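Local atomic coordinates of NAD(P)H-FMN oxidoreductase (Bacillus subtilis, PDB entry 5LVA), a protein that binds FMN and probably works as a flavin reductase, passing electrons from NAD(P)H to the flavin. Residues 11-14 with 18-21; 61-66 with 164-169; 30-35 with 55-60. All blocks are in the same frame, centred on the assembly; numbering follows the deposited sequence.

Contact 1: 11-14 with 18-21; sequences NMEQ and NRAF. With FMN (flavin mononucleotide), chain C.
M12 lies against the first turn of helix 17-23, between N18 and R19. On the buried side its methyl CE sits 3.6 Å from N18 O and 4.1 Å from N18 CB, a snug van der Waals fit reached by bending the chain at chi2. The backbone takes part: M12 O lies 3.4 Å from R19 CD and over one face of the guanidinium group. R19 gets there with CG anti to its own N (chi1 -179°) and a kink at chi2, which brings the chain alongside E13.

Toward solvent the contact is looser. E13 is exposed; its OE2 comes within 2.9 Å of R19 NH2 but lies well out of the guanidinium plane, so no N-H points at it and the salt bridge is one of charge alone. The two planes are 82° apart. A leucine in place of R19 would probably leave the E13 carboxylate without its counter-charge and M12 O without its guanidinium cover.

N18 holds the FMN phosphate with its backbone N, 2.9 Å from O3P, and with ND2 of its side chain. V16 N and V17 N also bond FMN, so backbone amides at the start of helix 17-23 probably help to hold the anionic phosphate.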
loop_
_atom_site.group_PDB
_atom_site.type_symbol
_atom_site.label_atom_id
_atom_site.label_comp_id
_atom_site.label_asym_id
_atom_site.label_seq_id
_atom_site.Cartn_x
_atom_site.Cartn_y
_atom_site.Cartn_z
ATOM N N ASN A 11 -7.511 -9.974 7.721
ATOM C CA ASN A 11 -8.820 -10.559 7.473
ATOM C C ASN A 11 -9.672 -9.630 6.642
ATOM O O ASN A 11 -10.435 -8.828 7.166
ATOM C CB ASN A 11 -9.525 -10.871 8.784
ATOM C CG ASN A 11 -10.713 -11.799 8.608
ATOM O OD1 ASN A 11 -11.337 -11.856 7.548
ATOM N ND2 ASN A 11 -11.042 -12.520 9.663
ATOM N N MET A 12 -9.547 -9.755 5.335
ATOM C CA MET A 12 -10.262 -8.904 4.401
ATOM C C MET A 12 -11.793 -9.090 4.402
ATOM O O MET A 12 -12.517 -8.309 3.791
ATOM C CB MET A 12 -9.715 -9.164 3.009
ATOM C CG MET A 12 -9.764 -8.008 2.087
ATOM S SD MET A 12 -8.816 -6.622 2.681
ATOM C CE MET A 12 -8.901 -5.610 1.220
ATOM N N GLU A 13 -12.285 -10.134 5.057
ATOM C CA GLU A 13 -13.721 -10.348 5.160
ATOM C C GLU A 13 -14.278 -9.562 6.333
ATOM O O GLU A 13 -15.421 -9.114 6.302
ATOM C CB GLU A 13 -14.056 -11.838 5.329
ATOM C CG GLU A 13 -13.783 -12.712 4.110
ATOM C CD GLU A 13 -14.678 -12.375 2.929
ATOM O OE1 GLU A 13 -15.911 -12.545 3.040
ATOM O OE2 GLU A 13 -14.151 -11.942 1.884
ATOM N N GLN A 14 -13.466 -9.413 7.374
ATOM C CA GLN A 14 -13.867 -8.685 8.572
ATOM C C GLN A 14 -13.566 -7.195 8.431
ATOM O O GLN A 14 -14.129 -6.373 9.140
ATOM C CB GLN A 14 -13.166 -9.263 9.804
ATOM C CG GLN A 14 -13.696 -8.756 11.129
ATOM C CD GLN A 14 -13.030 -9.425 12.315
ATOM O OE1 GLN A 14 -11.855 -9.778 12.257
ATOM N NE2 GLN A 14 -13.777 -9.604 13.399
ATOM N N ASN A 18 -10.777 -1.054 4.243
ATOM C CA ASN A 18 -9.966 -1.561 3.153
ATOM C C ASN A 18 -10.758 -2.426 2.206
ATOM O O ASN A 18 -10.520 -2.415 1.000
ATOM C CB ASN A 18 -8.781 -2.324 3.705
ATOM C CG ASN A 18 -7.658 -1.401 4.104
ATOM O OD1 ASN A 18 -6.875 -0.971 3.264
ATOM N ND2 ASN A 18 -7.589 -1.067 5.379
ATOM N N ARG A 19 -11.719 -3.153 2.759
ATOM C CA ARG A 19 -12.648 -3.945 1.964
ATOM C C ARG A 19 -13.425 -3.057 0.984
ATOM O O ARG A 19 -13.515 -3.346 -0.208
ATOM C CB ARG A 19 -13.598 -4.693 2.891
ATOM C CG ARG A 19 -14.600 -5.571 2.200
ATOM C CD ARG A 19 -13.921 -6.513 1.244
ATOM N NE ARG A 19 -14.719 -7.709 1.022
ATOM C CZ ARG A 19 -14.306 -8.763 0.325
ATOM N NH1 ARG A 19 -13.096 -8.756 -0.230
ATOM N NH2 ARG A 19 -15.106 -9.819 0.174
ATOM N N ALA A 20 -13.964 -1.960 1.496
ATOM C CA ALA A 20 -14.694 -1.005 0.675
ATOM C C ALA A 20 -13.820 -0.381 -0.408
ATOM O O ALA A 20 -14.275 -0.126 -1.520
ATOM C CB ALA A 20 -15.280 0.079 1.539
ATOM N N PHE A 21 -12.569 -0.119 -0.071
ATOM C CA PHE A 21 -11.645 0.485 -1.011
ATOM C C PHE A 21 -11.314 -0.507 -2.108
ATOM O O PHE A 21 -11.369 -0.185 -3.289
ATOM C CB PHE A 21 -10.363 0.943 -0.306
ATOM C CG PHE A 21 -10.531 2.163 0.537
ATOM C CD1 PHE A 21 -11.765 2.761 0.688
ATOM C CD2 PHE A 21 -9.440 2.731 1.163
ATOM C CE1 PHE A 21 -11.913 3.880 1.461
ATOM C CE2 PHE A 21 -9.582 3.858 1.934
ATOM C CZ PHE A 21 -10.817 4.432 2.082
HETATM N N1 FMN C . -4.897 3.707 13.899
HETATM C C2 FMN C . -4.062 4.807 13.901
HETATM O O2 FMN C . -4.483 5.905 13.552
HETATM N N3 FMN C . -2.749 4.692 14.283
HETATM C C4 FMN C . -2.248 3.485 14.680
HETATM O O4 FMN C . -1.068 3.428 15.007
HETATM C C4A FMN C . -3.085 2.364 14.688
HETATM N N5 FMN C . -2.608 1.139 15.078
HETATM C C5A FMN C . -3.423 0.033 15.086
HETATM C C6 FMN C . -2.905 -1.190 15.484
HETATM C C7 FMN C . -3.685 -2.326 15.491
HETATM C C7M FMN C . -3.088 -3.635 15.928
HETATM C C8 FMN C . -5.022 -2.225 15.099
HETATM C C8M FMN C . -5.912 -3.431 15.087
HETATM C C9 FMN C . -5.538 -0.996 14.704
HETATM C C9A FMN C . -4.743 0.137 14.684
HETATM N N10 FMN C . -5.246 1.372 14.295
HETATM C C10 FMN C . -4.412 2.479 14.294
HETATM C "C1'" FMN C . -6.665 1.502 13.817
HETATM C "C2'" FMN C . -6.582 1.089 12.326
HETATM O "O2'" FMN C . -5.695 1.934 11.601
HETATM C "C3'" FMN C . -7.923 0.907 11.594
HETATM O "O3'" FMN C . -8.548 -0.176 12.237
HETATM C "C4'" FMN C . -7.702 0.602 10.100
HETATM O "O4'" FMN C . -6.942 1.633 9.548
HETATM C "C5'" FMN C . -8.893 0.489 9.157
HETATM O "O5'" FMN C . -9.530 -0.746 9.342
HETATM P P FMN C . -10.096 -1.762 8.227
HETATM O O1P FMN C . -9.646 -3.076 8.753
HETATM O O2P FMN C . -11.579 -1.624 8.178
HETATM O O3P FMN C . -9.560 -1.643 6.845
#

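Contact 2: 61-66 with 164-169; sequences VFQFPL and TQYREH. With FMN (flavin mononucleotide), chain C.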
loop_
_atom_site.group_PDB
_atom_site.type_symbol
_atom_site.label_atom_id
_atom_site.label_comp_id
_atom_site.label_asym_id
_atom_site.label_seq_id
_atom_site.Cartn_x
_atom_site.Cartn_y
_atom_site.Cartn_z
ATOM N N VAL A 61 1.127 -0.507 -5.651
ATOM C CA VAL A 61 0.406 0.132 -4.561
ATOM C C VAL A 61 0.337 -0.777 -3.357
ATOM O O VAL A 61 -0.210 -1.861 -3.433
ATOM C CB VAL A 61 -1.017 0.506 -4.983
ATOM C CG1 VAL A 61 -1.784 1.068 -3.822
ATOM C CG2 VAL A 61 -0.983 1.495 -6.132
ATOM N N PHE A 62 0.898 -0.336 -2.243
ATOM C CA PHE A 62 0.815 -1.096 -1.006
ATOM C C PHE A 62 -0.358 -0.587 -0.184
ATOM O O PHE A 62 -0.346 0.547 0.285
ATOM C CB PHE A 62 2.120 -0.997 -0.221
ATOM C CG PHE A 62 3.316 -1.516 -0.968
ATOM C CD1 PHE A 62 4.019 -0.699 -1.840
ATOM C CD2 PHE A 62 3.731 -2.823 -0.808
ATOM C CE1 PHE A 62 5.119 -1.181 -2.533
ATOM C CE2 PHE A 62 4.821 -3.315 -1.500
ATOM C CZ PHE A 62 5.521 -2.489 -2.358
ATOM N N GLN A 63 -1.387 -1.420 -0.043
ATOM C CA GLN A 63 -2.593 -1.043 0.676
ATOM C C GLN A 63 -2.679 -1.792 1.988
ATOM O O GLN A 63 -2.620 -3.009 2.007
ATOM C CB GLN A 63 -3.832 -1.313 -0.167
ATOM C CG GLN A 63 -5.120 -0.847 0.475
ATOM C CD GLN A 63 -6.362 -1.195 -0.328
ATOM O OE1 GLN A 63 -6.323 -1.335 -1.544
ATOM N NE2 GLN A 63 -7.477 -1.319 0.361
ATOM N N PHE A 64 -2.821 -1.065 3.088
ATOM C CA PHE A 64 -2.875 -1.697 4.393
ATOM C C PHE A 64 -3.487 -0.776 5.416
ATOM O O PHE A 64 -3.583 0.413 5.184
ATOM C CB PHE A 64 -1.473 -2.135 4.842
ATOM C CG PHE A 64 -0.431 -1.034 4.830
ATOM C CD1 PHE A 64 0.325 -0.789 3.697
ATOM C CD2 PHE A 64 -0.185 -0.276 5.967
ATOM C CE1 PHE A 64 1.276 0.187 3.696
ATOM C CE2 PHE A 64 0.764 0.700 5.966
ATOM C CZ PHE A 64 1.497 0.939 4.833
ATOM N N PRO A 65 -3.955 -1.329 6.538
ATOM C CA PRO A 65 -4.332 -0.446 7.636
ATOM C C PRO A 65 -3.098 -0.038 8.420
ATOM O O PRO A 65 -2.154 -0.817 8.507
ATOM C CB PRO A 65 -5.257 -1.314 8.484
ATOM C CG PRO A 65 -4.758 -2.683 8.261
ATOM C CD PRO A 65 -4.351 -2.723 6.808
ATOM N N LEU A 66 -3.112 1.167 8.975
ATOM C CA LEU A 66 -2.052 1.615 9.849
ATOM C C LEU A 66 -2.130 0.892 11.174
ATOM O O LEU A 66 -3.056 1.105 11.951
ATOM C CB LEU A 66 -2.137 3.122 10.081
ATOM C CG LEU A 66 -0.890 3.811 10.619
ATOM C CD1 LEU A 66 0.181 3.778 9.556
ATOM C CD2 LEU A 66 -1.211 5.221 11.022
ATOM N N THR A 164 -14.391 6.345 -3.163
ATOM C CA THR A 164 -14.307 6.868 -4.511
ATOM C C THR A 164 -13.059 7.736 -4.650
ATOM O O THR A 164 -12.477 7.828 -5.725
ATOM C CB THR A 164 -15.581 7.649 -4.908
ATOM O OG1 THR A 164 -15.342 8.388 -6.108
ATOM C CG2 THR A 164 -15.980 8.598 -3.851
ATOM N N GLN A 165 -12.632 8.342 -3.547
ATOM C CA GLN A 165 -11.430 9.160 -3.559
ATOM C C GLN A 165 -10.190 8.288 -3.649
ATOM O O GLN A 165 -9.201 8.654 -4.283
ATOM C CB GLN A 165 -11.366 10.050 -2.320
ATOM C CG GLN A 165 -12.257 11.264 -2.396
ATOM C CD GLN A 165 -11.981 12.096 -3.622
ATOM O OE1 GLN A 165 -10.843 12.199 -4.070
ATOM N NE2 GLN A 165 -13.021 12.703 -4.168
ATOM N N TYR A 166 -10.254 7.130 -3.008
ATOM C CA TYR A 166 -9.190 6.152 -3.093
ATOM C C TYR A 166 -9.003 5.732 -4.543
ATOM O O TYR A 166 -7.894 5.702 -5.053
ATOM C CB TYR A 166 -9.520 4.956 -2.195
ATOM C CG TYR A 166 -8.796 3.666 -2.506
ATOM C CD1 TYR A 166 -9.296 2.777 -3.446
ATOM C CD2 TYR A 166 -7.646 3.309 -1.822
ATOM C CE1 TYR A 166 -8.646 1.593 -3.724
ATOM C CE2 TYR A 166 -6.992 2.122 -2.093
ATOM C CZ TYR A 166 -7.502 1.268 -3.042
ATOM O OH TYR A 166 -6.858 0.090 -3.311
ATOM N N ARG A 167 -10.108 5.430 -5.212
ATOM C CA ARG A 167 -10.064 4.945 -6.580
ATOM C C ARG A 167 -9.457 5.983 -7.506
ATOM O O ARG A 167 -8.656 5.659 -8.363
ATOM C CB ARG A 167 -11.464 4.569 -7.063
ATOM C CG ARG A 167 -11.467 3.750 -8.347
ATOM C CD ARG A 167 -12.812 3.766 -9.023
ATOM N NE ARG A 167 -12.943 2.685 -9.993
ATOM C CZ ARG A 167 -12.790 2.820 -11.304
ATOM N NH1 ARG A 167 -12.506 4.000 -11.826
ATOM N NH2 ARG A 167 -12.932 1.772 -12.098
ATOM N N GLU A 168 -9.840 7.236 -7.334
ATOM C CA GLU A 168 -9.325 8.266 -8.205
ATOM C C GLU A 168 -7.825 8.444 -7.999
ATOM O O GLU A 168 -7.076 8.656 -8.949
ATOM C CB GLU A 168 -10.046 9.585 -7.979
ATOM C CG GLU A 168 -9.454 10.695 -8.812
ATOM C CD GLU A 168 -10.183 12.005 -8.669
ATOM O OE1 GLU A 168 -11.373 11.985 -8.280
ATOM O OE2 GLU A 168 -9.564 13.052 -8.960
ATOM N N HIS A 169 -7.393 8.343 -6.750
ATOM C CA HIS A 169 -6.001 8.574 -6.407
ATOM C C HIS A 169 -5.089 7.489 -6.946
ATOM O O HIS A 169 -4.016 7.766 -7.453
ATOM C CB HIS A 169 -5.834 8.668 -4.899
ATOM C CG HIS A 169 -4.548 9.303 -4.486
ATOM N ND1 HIS A 169 -3.394 8.583 -4.283
ATOM C CD2 HIS A 169 -4.229 10.600 -4.261
ATOM C CE1 HIS A 169 -2.423 9.403 -3.932
ATOM N NE2 HIS A 169 -2.905 10.632 -3.913
HETATM N N1 FMN C . -4.897 3.707 13.899
HETATM C C2 FMN C . -4.062 4.807 13.901
HETATM O O2 FMN C . -4.483 5.905 13.552
HETATM N N3 FMN C . -2.749 4.692 14.283
HETATM C C4 FMN C . -2.248 3.485 14.680
HETATM O O4 FMN C . -1.068 3.428 15.007
HETATM C C4A FMN C . -3.085 2.364 14.688
HETATM N N5 FMN C . -2.608 1.139 15.078
HETATM C C5A FMN C . -3.423 0.033 15.086
HETATM C C6 FMN C . -2.905 -1.190 15.484
HETATM C C7 FMN C . -3.685 -2.326 15.491
HETATM C C7M FMN C . -3.088 -3.635 15.928
HETATM C C8 FMN C . -5.022 -2.225 15.099
HETATM C C8M FMN C . -5.912 -3.431 15.087
HETATM C C9 FMN C . -5.538 -0.996 14.704
HETATM C C9A FMN C . -4.743 0.137 14.684
HETATM N N10 FMN C . -5.246 1.372 14.295
HETATM C C10 FMN C . -4.412 2.479 14.294
HETATM C "C1'" FMN C . -6.665 1.502 13.817
HETATM C "C2'" FMN C . -6.582 1.089 12.326
HETATM O "O2'" FMN C . -5.695 1.934 11.601
HETATM C "C3'" FMN C . -7.923 0.907 11.594
HETATM O "O3'" FMN C . -8.548 -0.176 12.237
HETATM C "C4'" FMN C . -7.702 0.602 10.100
HETATM O "O4'" FMN C . -6.942 1.633 9.548
HETATM C "C5'" FMN C . -8.893 0.489 9.157
HETATM O "O5'" FMN C . -9.530 -0.746 9.342
HETATM P P FMN C . -10.096 -1.762 8.227
HETATM O O1P FMN C . -9.646 -3.076 8.753
HETATM O O2P FMN C . -11.579 -1.624 8.178
HETATM O O3P FMN C . -9.560 -1.643 6.845
#
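Q63, in the middle of the central strand 59-65, points its side chain at Y166 of helix 156-171. CG stands anti to the backbone N (chi1 -176°) and the chain runs on extended, which sends the amide out from the sheet; the longer Y166 side chain covers the larger share of the gap. CB and CG lie too far back to touch the tyrosine. CD is the first atom to arrive, 3.3 Å from Y166 OH and 3.8 Å from Y166 CE2. OE1 then accepts a hydrogen bond from Y166 OH; the modelled separation is very short, and at this resolution its exact length is doubtful. The amide and the phenol ring are turned 65° from each other, and the two side chains cross at about a right angle.

This is the layered alpha/beta build of the flavodoxin-like fold, in which helix 156-171 covers a face of the parallel sheet. F21 of helix 17-23 stacks on the Y166 ring. The other arm of the Q63 amide, NE2, is hydrogen-bonded to N18 OD1, and with OE1 probably also engaged, the amide is likely to be held against flipping.

At the far end of the strand the cofactor takes over. L66 O accepts a hydrogen bond from FMN O2' at 2.8 Å, P65 CB packs 3.5 Å from FMN C4', and L66 CD2 lies 3.6 Å from N3 of the isoalloxazine.

Contact 3: 30-35 with 55-60; sequences GITLRD and EEHDRI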
loop_
_atom_site.group_PDB
_atom_site.type_symbol
_atom_site.label_atom_id
_atom_site.label_comp_id
_atom_site.label_asym_id
_atom_site.label_seq_id
_atom_site.Cartn_x
_atom_site.Cartn_y
_atom_site.Cartn_z
ATOM N N GLY A 30 -6.743 -2.589 -16.056
ATOM C CA GLY A 30 -5.411 -2.179 -15.662
ATOM C C GLY A 30 -5.065 -2.560 -14.237
ATOM O O GLY A 30 -3.895 -2.714 -13.907
ATOM N N ILE A 31 -6.081 -2.712 -13.394
ATOM C CA ILE A 31 -5.859 -3.038 -11.998
ATOM C C ILE A 31 -5.744 -4.531 -11.770
ATOM O O ILE A 31 -6.602 -5.299 -12.177
ATOM C CB ILE A 31 -6.990 -2.521 -11.093
ATOM C CG1 ILE A 31 -7.173 -1.021 -11.242
ATOM C CG2 ILE A 31 -6.670 -2.825 -9.656
ATOM C CD1 ILE A 31 -6.028 -0.257 -10.717
ATOM N N THR A 32 -4.670 -4.924 -11.106
ATOM C CA THR A 32 -4.520 -6.256 -10.551
ATOM C C THR A 32 -4.595 -6.159 -9.031
ATOM O O THR A 32 -3.635 -5.739 -8.400
ATOM C CB THR A 32 -3.185 -6.869 -10.953
ATOM O OG1 THR A 32 -2.994 -6.701 -12.355
ATOM C CG2 THR A 32 -3.109 -8.322 -10.590
ATOM N N LEU A 33 -5.722 -6.517 -8.435
ATOM C CA LEU A 33 -5.812 -6.460 -6.982
ATOM C C LEU A 33 -5.497 -7.821 -6.407
ATOM O O LEU A 33 -5.855 -8.832 -6.974
ATOM C CB LEU A 33 -7.184 -5.973 -6.519
ATOM C CG LEU A 33 -7.232 -5.680 -5.016
ATOM C CD1 LEU A 33 -7.981 -4.397 -4.740
ATOM C CD2 LEU A 33 -7.872 -6.809 -4.250
ATOM N N ARG A 34 -4.778 -7.833 -5.295
ATOM C CA ARG A 34 -4.404 -9.067 -4.640
ATOM C C ARG A 34 -4.582 -8.928 -3.137
ATOM O O ARG A 34 -4.361 -7.870 -2.568
ATOM C CB ARG A 34 -2.967 -9.452 -4.973
ATOM C CG ARG A 34 -2.741 -9.801 -6.415
ATOM C CD ARG A 34 -1.292 -10.179 -6.673
ATOM N NE ARG A 34 -0.923 -11.412 -5.994
ATOM C CZ ARG A 34 0.244 -11.619 -5.398
ATOM N NH1 ARG A 34 1.160 -10.667 -5.394
ATOM N NH2 ARG A 34 0.494 -12.771 -4.797
ATOM N N ASP A 35 -5.002 -10.022 -2.517
ATOM C CA ASP A 35 -5.205 -10.120 -1.089
ATOM C C ASP A 35 -4.144 -11.056 -0.573
ATOM O O ASP A 35 -4.306 -12.283 -0.618
ATOM C CB ASP A 35 -6.611 -10.645 -0.791
ATOM C CG ASP A 35 -6.895 -10.798 0.687
ATOM O OD1 ASP A 35 -5.977 -10.753 1.516
ATOM O OD2 ASP A 35 -8.070 -10.983 1.020
ATOM N N GLU A 55 7.372 -6.885 -11.879
ATOM C CA GLU A 55 7.934 -6.691 -13.203
ATOM C C GLU A 55 6.882 -6.355 -14.266
ATOM O O GLU A 55 7.125 -5.541 -15.156
ATOM C CB GLU A 55 8.707 -7.940 -13.624
ATOM C CG GLU A 55 9.918 -8.227 -12.760
ATOM C CD GLU A 55 10.663 -9.470 -13.190
ATOM O OE1 GLU A 55 10.433 -9.927 -14.318
ATOM O OE2 GLU A 55 11.469 -9.996 -12.405
ATOM N N GLU A 56 5.708 -6.962 -14.164
ATOM C CA GLU A 56 4.705 -6.835 -15.208
ATOM C C GLU A 56 3.810 -5.606 -15.073
ATOM O O GLU A 56 3.030 -5.324 -15.968
ATOM C CB GLU A 56 3.846 -8.115 -15.267
ATOM C CG GLU A 56 4.536 -9.282 -16.000
ATOM C CD GLU A 56 3.831 -10.638 -15.821
ATOM O OE1 GLU A 56 2.645 -10.667 -15.417
ATOM O OE2 GLU A 56 4.463 -11.684 -16.101
ATOM N N HIS A 57 3.923 -4.862 -13.979
ATOM C CA HIS A 57 3.098 -3.668 -13.787
ATOM C C HIS A 57 3.924 -2.395 -13.685
ATOM O O HIS A 57 5.098 -2.439 -13.338
ATOM C CB HIS A 57 2.230 -3.806 -12.539
ATOM C CG HIS A 57 1.240 -4.920 -12.615
ATOM N ND1 HIS A 57 1.608 -6.244 -12.540
ATOM C CD2 HIS A 57 -0.108 -4.912 -12.754
ATOM C CE1 HIS A 57 0.531 -7.005 -12.633
ATOM N NE2 HIS A 57 -0.524 -6.219 -12.760
ATOM N N ASP A 58 3.295 -1.261 -13.980
ATOM C CA ASP A 58 3.999 0.017 -14.062
ATOM C C ASP A 58 4.009 0.737 -12.724
ATOM O O ASP A 58 4.893 1.536 -12.448
ATOM C CB ASP A 58 3.360 0.918 -15.130
ATOM C CG ASP A 58 3.234 0.233 -16.487
ATOM O OD1 ASP A 58 4.256 -0.225 -17.028
ATOM O OD2 ASP A 58 2.106 0.154 -17.015
ATOM N N ARG A 59 3.013 0.453 -11.897
ATOM C CA ARG A 59 2.862 1.090 -10.607
ATOM C C ARG A 59 2.512 0.051 -9.555
ATOM O O ARG A 59 1.675 -0.798 -9.787
ATOM C CB ARG A 59 1.781 2.164 -10.662
ATOM C CG ARG A 59 1.566 2.873 -9.339
ATOM C CD ARG A 59 0.378 3.797 -9.382
ATOM N NE ARG A 59 0.630 4.950 -10.227
ATOM C CZ ARG A 59 -0.170 6.005 -10.310
ATOM N NH1 ARG A 59 -1.284 6.052 -9.597
ATOM N NH2 ARG A 59 0.148 7.016 -11.111
ATOM N N ILE A 60 3.154 0.124 -8.396
ATOM C CA ILE A 60 2.867 -0.794 -7.305
ATOM C C ILE A 60 2.297 -0.061 -6.096
ATOM O O ILE A 60 2.892 0.887 -5.593
ATOM C CB ILE A 60 4.112 -1.553 -6.892
ATOM C CG1 ILE A 60 4.789 -2.101 -8.139
ATOM C CG2 ILE A 60 3.748 -2.671 -5.936
ATOM C CD1 ILE A 60 6.001 -2.870 -7.859
#
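A beta-alpha-beta crossover of the flavodoxin-like fold is closed here by T32 and H57: the chain leaves edge strand 31-35, runs through helices 36-39 and 47-56, and enters strand 59-65 on the far side of strand 3-7. T32 sits near the start of strand 31-35 and H57 in the short turn between helix 47-56 and strand 59-65. Their side chains meet at about a right angle across strand 3-7, where the H57 side chain touches L4.

The hydroxyl OG1 of T32 forms a hydrogen bond with H57 NE2, modelled at 2.5 Å, a value not to be pressed at this resolution. OG1 approaches the ring at its edge and in its plane. Its distances to the two ring carbons beside NE2 are nearly equal, 3.4 Å to H57 CD2 and 3.5 Å to H57 CE1, so it faces the nitrogen squarely. T32 turns OG1 to that position by setting it anti to its carbonyl carbon (chi1 -48°), while CG2 trails at 4.0 Å from H57 NE2.

Both ends of the link are anchored. T32 is tied through its backbone to V3 and V5, and K99 NZ is hydrogen-bonded to the carbonyls of E55 and H57.

At the ring's other nitrogen, H57 ND1 bonds to L53 O. With a partner at each nitrogen the ring is probably fixed in its rotation, and it joins the last turn of helix 47-56 to the edge strand by polar bonds.

Overall arrangement
Contacts 1 and 2, with centres about 12 Å apart, both serve the FMN site and are wired together: N18 OD1 and Q63 NE2 are 3.0 Å apart, a probable hydrogen bond. A polar chain thus probably runs from the flavin phosphate through N18 and Q63 to Y166, while F21 packs helix 17-23 against Y166 of helix 156-171. Contact 1 grips the phosphate end, and 61-66 of contact 2 reaches the ribityl chain and the ring. Contact 3 lies away from the cofactor, its centre about 13 Å from that of contact 2 and about 18 Å from that of contact 1. It shares strand 59-65 with contact 2, and its D35 packs against M12 of contact 1.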